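Local coordinates for protein UDP-glucose 4-epimerase (Brucella ovis, PDB 4WOK) that probably interconverts UDP-glucose and UDP-galactose by inverting the sugar at C4, with a bound NAD serving as the hydride carrier, at residues Y316-L319 and D320-I323; L110-A113 and C114-T117; E192-P196 and E197-I201; Q274-G277 and R278-R282. The protein carries 2 engineered substitutions. All coordinates share one frame; numbering follows the deposited sequence.

Contact 1. Residues Y316-L319 and D320-I323; sequences YSDL and DTII
Asp318 reaches over the first turn of helix 319-326 to meet Thr321, in a worked example of side-chain N-capping. Two donors of the same residue converge on a single carboxylate oxygen. Thr321 OG1 donates to Asp318 OD2 at 2.7 Å, on the syn side of the oxygen and 22° out of the carboxylate plane, while the backbone Thr321 N reaches that same Asp318 OD2 at 3.1 Å from higher above the plane. Both come from the same face, and the two bonds together hold OD2 in place. The aspartate can turn back to the helix because its CG stands between the backbone N and the carbonyl carbon (chi1 51°); the threonine hydroxyl, lying beside its own backbone N, offers its proton on the same side. By taking up the Thr321 N of the first turn, Asp318 OD2 makes this residue the N-cap.

The next two amides find ordinary helical partners. Ile322 N donates to Asp318 O at 3.1 Å, and Ile323 N donates to Leu319 O at 2.8 Å. Before the cap, Ser317 OG is bonded to Asp238 and to the backbone N of His235, and Tyr316 N also binds Asp238; these bonds tie the approach to the helix to strand 230-235 and helix 236-251. The Thr321 methyl, CG2, packs 3.4 Å from Tyr316 O. One turn apart, Leu319 and Ile323 lie side by side and point the same way, both touching helix 269-280, with Leu319 CD1 3.8 Å from Ile323 CG1.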
# COMPACT_ATOMS: atom_id res chain seq x y z
N TYR A 316 -9.30 7.05 -9.93
CA TYR A 316 -9.61 7.89 -8.77
C TYR A 316 -8.40 8.66 -8.24
O TYR A 316 -8.46 9.27 -7.18
CB TYR A 316 -10.18 7.04 -7.62
CG TYR A 316 -11.46 6.29 -7.92
CD1 TYR A 316 -12.65 6.96 -8.15
CD2 TYR A 316 -11.48 4.90 -7.94
CE1 TYR A 316 -13.83 6.27 -8.41
CE2 TYR A 316 -12.65 4.20 -8.21
CZ TYR A 316 -13.82 4.89 -8.44
OH TYR A 316 -14.98 4.19 -8.70
N SER A 317 -7.29 8.62 -8.97
CA SER A 317 -6.04 9.10 -8.41
C SER A 317 -5.63 10.50 -8.87
O SER A 317 -4.46 10.87 -8.79
CB SER A 317 -4.93 8.10 -8.70
OG SER A 317 -5.15 6.89 -7.99
N ASP A 318 -6.59 11.29 -9.34
CA ASP A 318 -6.34 12.71 -9.54
C ASP A 318 -6.23 13.37 -8.16
O ASP A 318 -6.91 12.96 -7.22
CB ASP A 318 -7.45 13.34 -10.38
CG ASP A 318 -8.83 13.02 -9.85
OD1 ASP A 318 -9.29 11.86 -10.02
OD2 ASP A 318 -9.46 13.92 -9.25
N LEU A 319 -5.36 14.36 -8.02
CA LEU A 319 -5.11 14.98 -6.72
C LEU A 319 -6.39 15.43 -6.03
O LEU A 319 -6.59 15.20 -4.84
CB LEU A 319 -4.16 16.17 -6.87
CG LEU A 319 -3.80 16.87 -5.56
CD1 LEU A 319 -3.18 15.89 -4.57
CD2 LEU A 319 -2.87 18.04 -5.83
N ASP A 320 -7.28 16.04 -6.80
CA ASP A 320 -8.51 16.57 -6.23
C ASP A 320 -9.36 15.47 -5.59
O ASP A 320 -9.88 15.67 -4.49
CB ASP A 320 -9.30 17.34 -7.29
CG ASP A 320 -8.91 18.82 -7.35
OD1 ASP A 320 -7.75 19.15 -7.03
OD2 ASP A 320 -9.77 19.65 -7.70
N THR A 321 -9.46 14.30 -6.22
CA THR A 321 -10.21 13.20 -5.62
C THR A 321 -9.52 12.66 -4.37
O THR A 321 -10.16 12.38 -3.35
CB THR A 321 -10.41 12.04 -6.62
OG1 THR A 321 -11.18 12.52 -7.73
CG2 THR A 321 -11.14 10.88 -5.97
N ILE A 322 -8.20 12.53 -4.44
CA ILE A 322 -7.42 12.09 -3.28
C ILE A 322 -7.68 13.03 -2.11
O ILE A 322 -8.01 12.59 -1.01
CB ILE A 322 -5.92 12.04 -3.61
CG1 ILE A 322 -5.64 10.86 -4.54
CG2 ILE A 322 -5.10 11.98 -2.34
CD1 ILE A 322 -4.23 10.84 -5.09
N ILE A 323 -7.57 14.34 -2.36
CA ILE A 323 -7.72 15.30 -1.27
C ILE A 323 -9.14 15.33 -0.74
O ILE A 323 -9.36 15.27 0.47
CB ILE A 323 -7.34 16.72 -1.71
CG1 ILE A 323 -5.85 16.78 -2.05
CG2 ILE A 323 -7.68 17.69 -0.60
CD1 ILE A 323 -4.95 16.24 -0.97

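Contact 2. Residues L110-A113 and C114-T117; sequences LLDA and CRLT
Arg115 lies alongside Asp112 on helix 96-116 and holds it in an i to i+3 salt bridge. The course of the arginine can be traced atom by atom. Its CB lies 3.8 Å from Leu111 O, and CG, set between the backbone N and the carbonyl carbon (chi1 71°), comes within 3.3 Å of Asp112 O. From there the chain runs extended beside the aspartate, carrying CD past the carboxylate to NE, which donates to Asp112 OD1 at 2.8 Å. NH2 adds a second, longer bond to the same Asp112 OD1 at 3.2 Å. The grip is side-on: the oxygen sits in the guanidinium plane, the carboxylate is turned 77° against it, and both nitrogens reach OD1 from the same face of its plane. Leu116 CD2 lies against one face of the guanidinium, toward its rim. Asp112 OD1 also bonds the hydroxyl of Tyr165, and Arg115 makes a cation-pi contact with Tyr169. Thr117 OG1 donates to Ala113 O at 2.8 Å and bonds the Thr119 hydroxyl too. In the Rossmann fold, Leu111 and Arg115 pack on helix 150-169, Thr117 touches helix 65-75, and Leu110 and Cys114 pack on strand 79-82.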
# COMPACT_ATOMS: atom_id res chain seq x y z
N LEU A 110 3.32 -17.20 6.01
CA LEU A 110 2.15 -17.17 5.15
C LEU A 110 2.34 -18.05 3.92
O LEU A 110 1.43 -18.79 3.53
CB LEU A 110 1.82 -15.74 4.72
CG LEU A 110 0.71 -15.63 3.67
CD1 LEU A 110 -0.66 -15.95 4.26
CD2 LEU A 110 0.71 -14.24 3.05
N LEU A 111 3.53 -18.00 3.32
CA LEU A 111 3.75 -18.79 2.11
C LEU A 111 3.81 -20.27 2.45
O LEU A 111 3.36 -21.11 1.66
CB LEU A 111 5.03 -18.34 1.40
CG LEU A 111 5.00 -16.90 0.87
CD1 LEU A 111 6.27 -16.67 0.09
CD2 LEU A 111 3.77 -16.63 -0.05
N ASP A 112 4.36 -20.61 3.62
CA ASP A 112 4.31 -22.03 4.02
C ASP A 112 2.86 -22.49 4.22
O ASP A 112 2.49 -23.57 3.78
CB ASP A 112 5.13 -22.27 5.29
CG ASP A 112 6.63 -22.26 5.04
OD1 ASP A 112 7.05 -22.51 3.91
OD2 ASP A 112 7.40 -22.00 5.99
N ALA A 113 2.04 -21.67 4.87
CA ALA A 113 0.64 -22.01 5.08
C ALA A 113 -0.06 -22.24 3.73
O ALA A 113 -0.86 -23.17 3.58
CB ALA A 113 -0.06 -20.91 5.84
N CYS A 114 0.23 -21.37 2.77
CA CYS A 114 -0.31 -21.54 1.42
C CYS A 114 0.08 -22.88 0.79
O CYS A 114 -0.79 -23.65 0.36
CB CYS A 114 0.15 -20.40 0.51
SG CYS A 114 -0.66 -18.82 0.84
N ARG A 115 1.39 -23.17 0.73
CA ARG A 115 1.81 -24.38 0.02
C ARG A 115 1.33 -25.62 0.76
O ARG A 115 1.02 -26.64 0.11
CB ARG A 115 3.34 -24.43 -0.16
CG ARG A 115 4.14 -24.68 1.14
CD ARG A 115 5.64 -24.57 0.89
NE ARG A 115 6.40 -24.59 2.14
CZ ARG A 115 6.92 -25.69 2.68
NH1 ARG A 115 6.76 -26.86 2.08
NH2 ARG A 115 7.60 -25.62 3.82
N LEU A 116 1.23 -25.55 2.09
CA LEU A 116 0.85 -26.74 2.85
C LEU A 116 -0.66 -26.98 2.82
O LEU A 116 -1.14 -28.02 3.27
CB LEU A 116 1.34 -26.63 4.30
CG LEU A 116 2.86 -26.57 4.46
CD1 LEU A 116 3.24 -26.24 5.91
CD2 LEU A 116 3.52 -27.89 4.00
N THR A 117 -1.42 -26.03 2.28
CA THR A 117 -2.86 -26.23 2.17
C THR A 117 -3.30 -26.23 0.70
O THR A 117 -4.49 -26.26 0.41
CB THR A 117 -3.64 -25.15 2.97
OG1 THR A 117 -3.34 -23.85 2.46
CG2 THR A 117 -3.26 -25.20 4.47

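Contact 3. Residues E192-P196 and E197-I201; sequences EKHDP and ETHLI. With ZN (zinc ion), chain C; NAD (nicotinamide-adenine-dinucleotide), chain B.
A zinc site occupies the loop that leads into helix 200-209, with all four protein ligands drawn from residues 192-199. Glu192 OE1, His194 ND1 and Glu197 OE2 each bind the zinc ion at 2.2 Å, and His199 ND1 does so at 2.1 Å. Glu197 OE1 stands farther from the zinc, at 2.7 Å, making the carboxylate an unequal clasp. The two carboxylates are turned 85° apart, and the imidazoles meet rim to rim. Glu192 arrives on an extended chain, whereas Glu197 bends at chi2 (56°) to bring its carboxylate to the ion. Glu197 is further fixed by His199 N, which donates to the anti lone pair of OE2 at 2.9 Å, and by a water that accepts from His194 N and lies 2.6 Å from Glu197 OE1. With ND1 on zinc, His194 turns its other nitrogen to the cofactor, NE2 donating to NAD O2A of the pyrophosphate at 2.8 Å in the ring plane. The metal thus fixes the rotation of a cofactor-binding ring. His199 is the N-cap residue of helix 200-209, whose Leu200 and Ile201 pack on helix 269-280, while Glu192 and His194 touch Phe22 of helix 22-33.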
# COMPACT_ATOMS: atom_id res chain seq x y z
N GLU A 192 -8.16 6.21 6.68
CA GLU A 192 -6.83 5.80 7.08
C GLU A 192 -6.62 6.17 8.55
O GLU A 192 -6.53 7.35 8.87
CB GLU A 192 -5.79 6.49 6.18
CG GLU A 192 -4.34 6.26 6.58
CD GLU A 192 -3.39 6.85 5.57
OE1 GLU A 192 -2.19 6.53 5.61
OE2 GLU A 192 -3.84 7.62 4.70
N LYS A 193 -6.57 5.17 9.43
CA LYS A 193 -6.45 5.45 10.86
C LYS A 193 -5.18 4.82 11.41
O LYS A 193 -5.15 3.62 11.73
CB LYS A 193 -7.68 4.95 11.63
N HIS A 194 -4.13 5.62 11.50
CA HIS A 194 -2.84 5.16 11.99
C HIS A 194 -2.45 5.99 13.18
O HIS A 194 -2.78 7.18 13.26
CB HIS A 194 -1.78 5.25 10.90
CG HIS A 194 -2.02 4.33 9.73
ND1 HIS A 194 -1.73 4.69 8.44
CD2 HIS A 194 -2.49 3.06 9.67
CE1 HIS A 194 -2.03 3.69 7.62
NE2 HIS A 194 -2.49 2.69 8.35
N ASP A 195 -1.75 5.37 14.12
CA ASP A 195 -1.27 6.09 15.29
C ASP A 195 0.05 5.47 15.73
O ASP A 195 0.06 4.38 16.29
CB ASP A 195 -2.31 6.05 16.41
CG ASP A 195 -1.90 6.83 17.64
OD1 ASP A 195 -0.74 7.29 17.71
OD2 ASP A 195 -2.74 6.98 18.55
N PRO A 196 1.18 6.16 15.47
CA PRO A 196 1.27 7.51 14.91
C PRO A 196 0.97 7.54 13.41
O PRO A 196 1.23 6.55 12.70
CB PRO A 196 2.72 7.89 15.18
CG PRO A 196 3.45 6.60 15.04
CD PRO A 196 2.51 5.55 15.63
N GLU A 197 0.41 8.64 12.95
CA GLU A 197 0.17 8.83 11.53
C GLU A 197 1.42 9.45 10.91
O GLU A 197 1.78 10.55 11.26
CB GLU A 197 -1.05 9.72 11.31
CG GLU A 197 -1.27 10.08 9.88
CD GLU A 197 -1.40 8.85 9.00
OE1 GLU A 197 -2.45 8.18 9.08
OE2 GLU A 197 -0.43 8.55 8.28
N THR A 198 2.08 8.73 10.01
CA THR A 198 3.37 9.16 9.48
C THR A 198 3.33 9.56 8.01
O THR A 198 4.33 10.00 7.45
CB THR A 198 4.45 8.06 9.64
OG1 THR A 198 4.09 6.93 8.83
CG2 THR A 198 4.56 7.62 11.09
N HIS A 199 2.17 9.39 7.37
CA HIS A 199 2.08 9.61 5.93
C HIS A 199 1.80 11.09 5.65
O HIS A 199 1.15 11.76 6.44
CB HIS A 199 1.02 8.71 5.31
CG HIS A 199 1.37 7.25 5.42
ND1 HIS A 199 0.66 6.37 6.21
CD2 HIS A 199 2.38 6.53 4.87
CE1 HIS A 199 1.21 5.17 6.13
NE2 HIS A 199 2.25 5.24 5.32
N LEU A 200 2.32 11.56 4.52
CA LEU A 200 2.41 13.00 4.25
C LEU A 200 1.05 13.69 4.13
O LEU A 200 0.80 14.69 4.80
CB LEU A 200 3.23 13.21 2.97
CG LEU A 200 3.66 14.62 2.57
CD1 LEU A 200 2.57 15.33 1.79
CD2 LEU A 200 4.10 15.42 3.80
N ILE A 201 0.16 13.17 3.28
CA ILE A 201 -1.11 13.85 3.08
C ILE A 201 -1.98 13.86 4.35
O ILE A 201 -2.55 14.90 4.70
CB ILE A 201 -1.87 13.23 1.90
CG1 ILE A 201 -1.08 13.46 0.61
CG2 ILE A 201 -3.25 13.84 1.82
CD1 ILE A 201 -1.73 12.90 -0.64
ZN ZN C . -0.97 6.55 7.46
PA NAD B . -1.98 -0.75 7.80
O1A NAD B . -1.01 -0.91 8.96
O2A NAD B . -3.23 0.07 7.85
O5B NAD B . -2.55 -2.36 7.51
C5B NAD B . -1.63 -3.32 7.98
C4B NAD B . -2.53 -4.47 8.51
O4B NAD B . -1.73 -5.64 8.75
C3B NAD B . -3.04 -3.94 9.85
O3B NAD B . -4.42 -4.19 9.90
C2B NAD B . -2.26 -4.80 10.88
O2B NAD B . -3.00 -5.02 12.01
C1B NAD B . -2.07 -6.13 10.07
N9A NAD B . -0.86 -6.88 10.48
C8A NAD B . 0.46 -6.41 10.63
N7A NAD B . 1.31 -7.37 10.99
C5A NAD B . 0.51 -8.51 11.09
C6A NAD B . 0.81 -9.85 11.44
N6A NAD B . 2.09 -10.21 11.78
N1A NAD B . -0.18 -10.78 11.44
C2A NAD B . -1.44 -10.37 11.11
N3A NAD B . -1.88 -9.12 10.76
C4A NAD B . -0.85 -8.22 10.76
O3 NAD B . -0.91 -0.44 6.63
PN NAD B . -1.49 -0.20 5.15
O1N NAD B . -2.90 -0.62 4.83
O2N NAD B . -0.86 1.08 4.73
O5D NAD B . -0.52 -1.12 4.06
C5D NAD B . -0.61 -2.44 4.27
C4D NAD B . 0.21 -3.09 3.15
O4D NAD B . 0.43 -2.09 2.08
C3D NAD B . 1.62 -3.43 3.69
O3D NAD B . 2.02 -4.56 2.99
C2D NAD B . 2.41 -2.20 3.25
O2D NAD B . 3.75 -2.42 3.05
C1D NAD B . 1.80 -2.05 1.84
N1N NAD B . 2.18 -0.66 1.28
C2N NAD B . 1.53 0.45 1.83
C3N NAD B . 1.86 1.73 1.33
C7N NAD B . 1.17 2.94 1.92
O7N NAD B . 1.42 4.07 1.48
N7N NAD B . 0.27 2.75 2.94
C4N NAD B . 2.83 1.85 0.33
C5N NAD B . 3.46 0.72 -0.19
C6N NAD B . 3.12 -0.55 0.30
O HOH W 1 -4.56 8.29 10.51
O HOH W 2 1.29 5.94 9.53

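Contact 4. Residues Q274-G277 and R278-R282; sequences QSIG and RLTGR
Arg278 lays one face of its guanidinium over the backbone of the preceding turn, above Gln274 C and Ser275 CA, in the C-terminal part of helix 269-280, which closes in an ST turn at Thr280. A bend at chi3 (-38°) brings the group back over the helix, with NH1 3.7 Å from Ser275 CA; this is flat packing. Nearby, Leu279 CD1 approaches Ser275 OG to 3.6 Å. That hydroxyl is buried with no hydrogen-bonding partner in the model, and helix 319-326 packs on Ser275 through Leu319 and Ile323.

The ST turn is defined by Thr280 OG1 accepting from Arg282 N at 3.2 Å. Thr280 OG1 also donates to Ile276 O at 2.6 Å, joining the last turn to the outgoing chain. Thr280 N bonds the same Ile276 O at 3.0 Å; the two donors come from opposite faces of the carbonyl plane and hold this oxygen between them. The chain then leaves helical geometry at Gly281, with positive phi (75°), its N making a weak bond to Gly277 O. Arg282 brings its carbonyl back to Gly277, and Gly277 CA meets Arg282 O at 3.3 Å in a CA-H...O contact.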
# COMPACT_ATOMS: atom_id res chain seq x y z
N GLN A 274 -1.33 23.32 -1.39
CA GLN A 274 -2.20 24.24 -2.11
C GLN A 274 -3.59 23.66 -2.30
O GLN A 274 -4.59 24.34 -2.09
CB GLN A 274 -1.61 24.58 -3.48
CG GLN A 274 -0.38 25.45 -3.44
CD GLN A 274 0.21 25.65 -4.83
OE1 GLN A 274 0.30 24.70 -5.62
NE2 GLN A 274 0.59 26.88 -5.13
N SER A 275 -3.65 22.39 -2.70
CA SER A 275 -4.91 21.72 -2.95
C SER A 275 -5.76 21.64 -1.68
O SER A 275 -6.96 21.89 -1.72
CB SER A 275 -4.67 20.31 -3.51
OG SER A 275 -5.88 19.68 -3.86
N ILE A 276 -5.12 21.31 -0.56
CA ILE A 276 -5.81 21.25 0.73
C ILE A 276 -6.42 22.60 1.12
O ILE A 276 -7.58 22.67 1.55
CB ILE A 276 -4.85 20.80 1.85
CG1 ILE A 276 -4.44 19.34 1.64
CG2 ILE A 276 -5.49 20.98 3.21
CD1 ILE A 276 -3.35 18.87 2.57
N GLY A 277 -5.64 23.66 0.98
CA GLY A 277 -6.11 25.00 1.33
C GLY A 277 -7.32 25.38 0.49
O GLY A 277 -8.30 25.94 0.98
N ARG A 278 -7.24 25.06 -0.79
CA ARG A 278 -8.29 25.36 -1.76
C ARG A 278 -9.59 24.61 -1.50
O ARG A 278 -10.67 25.20 -1.50
CB ARG A 278 -7.79 25.05 -3.16
CG ARG A 278 -8.71 25.45 -4.28
CD ARG A 278 -8.15 24.96 -5.60
NE ARG A 278 -6.69 25.09 -5.63
CZ ARG A 278 -5.85 24.08 -5.87
NH1 ARG A 278 -6.32 22.86 -6.12
NH2 ARG A 278 -4.54 24.30 -5.86
N LEU A 279 -9.50 23.30 -1.28
CA LEU A 279 -10.69 22.47 -1.16
C LEU A 279 -11.31 22.49 0.23
O LEU A 279 -12.49 22.18 0.40
CB LEU A 279 -10.36 21.02 -1.54
CG LEU A 279 -10.04 20.80 -3.02
CD1 LEU A 279 -9.38 19.44 -3.23
CD2 LEU A 279 -11.32 20.90 -3.84
N THR A 280 -10.52 22.84 1.24
CA THR A 280 -11.01 22.80 2.62
C THR A 280 -11.09 24.18 3.26
O THR A 280 -11.70 24.34 4.31
CB THR A 280 -10.13 21.90 3.49
OG1 THR A 280 -8.91 22.59 3.80
CG2 THR A 280 -9.80 20.62 2.76
N GLY A 281 -10.47 25.17 2.62
CA GLY A 281 -10.49 26.53 3.13
C GLY A 281 -9.58 26.73 4.32
O GLY A 281 -9.58 27.79 4.95
N ARG A 282 -8.79 25.72 4.65
CA ARG A 282 -7.87 25.84 5.77
C ARG A 282 -6.45 25.60 5.29
O ARG A 282 -6.17 24.62 4.61
CB ARG A 282 -8.26 24.86 6.87
CG ARG A 282 -9.69 25.09 7.34
CD ARG A 282 -10.01 24.32 8.60
NE ARG A 282 -9.25 24.81 9.74
CZ ARG A 282 -9.45 24.40 10.99
NH1 ARG A 282 -10.38 23.49 11.25
NH2 ARG A 282 -8.71 24.89 11.98

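Contacts 1, 3 and 4 meet where helices 200-209, 269-280 and 319-326 pack together, contact 3 through Ile201. Ile322 CG2 of contact 1 lies 3.9 Å from Ile201 CD1 of contact 3, and Ile323 CG2 lies 3.6 Å from Leu279 CD1 of contact 4. Contacts 3 and 4 do not touch, their nearest atoms being about 5 Å apart. Contact 3 alone among the four binds zinc and NAD; the side chain of Ile322 in contact 1 is about 11 Å from the cofactor. Contact 2 stands apart in the Rossmann fold, its centre about 37 Å from that of contact 1, although the Leu110 side chain comes within about 9 Å of the same NAD.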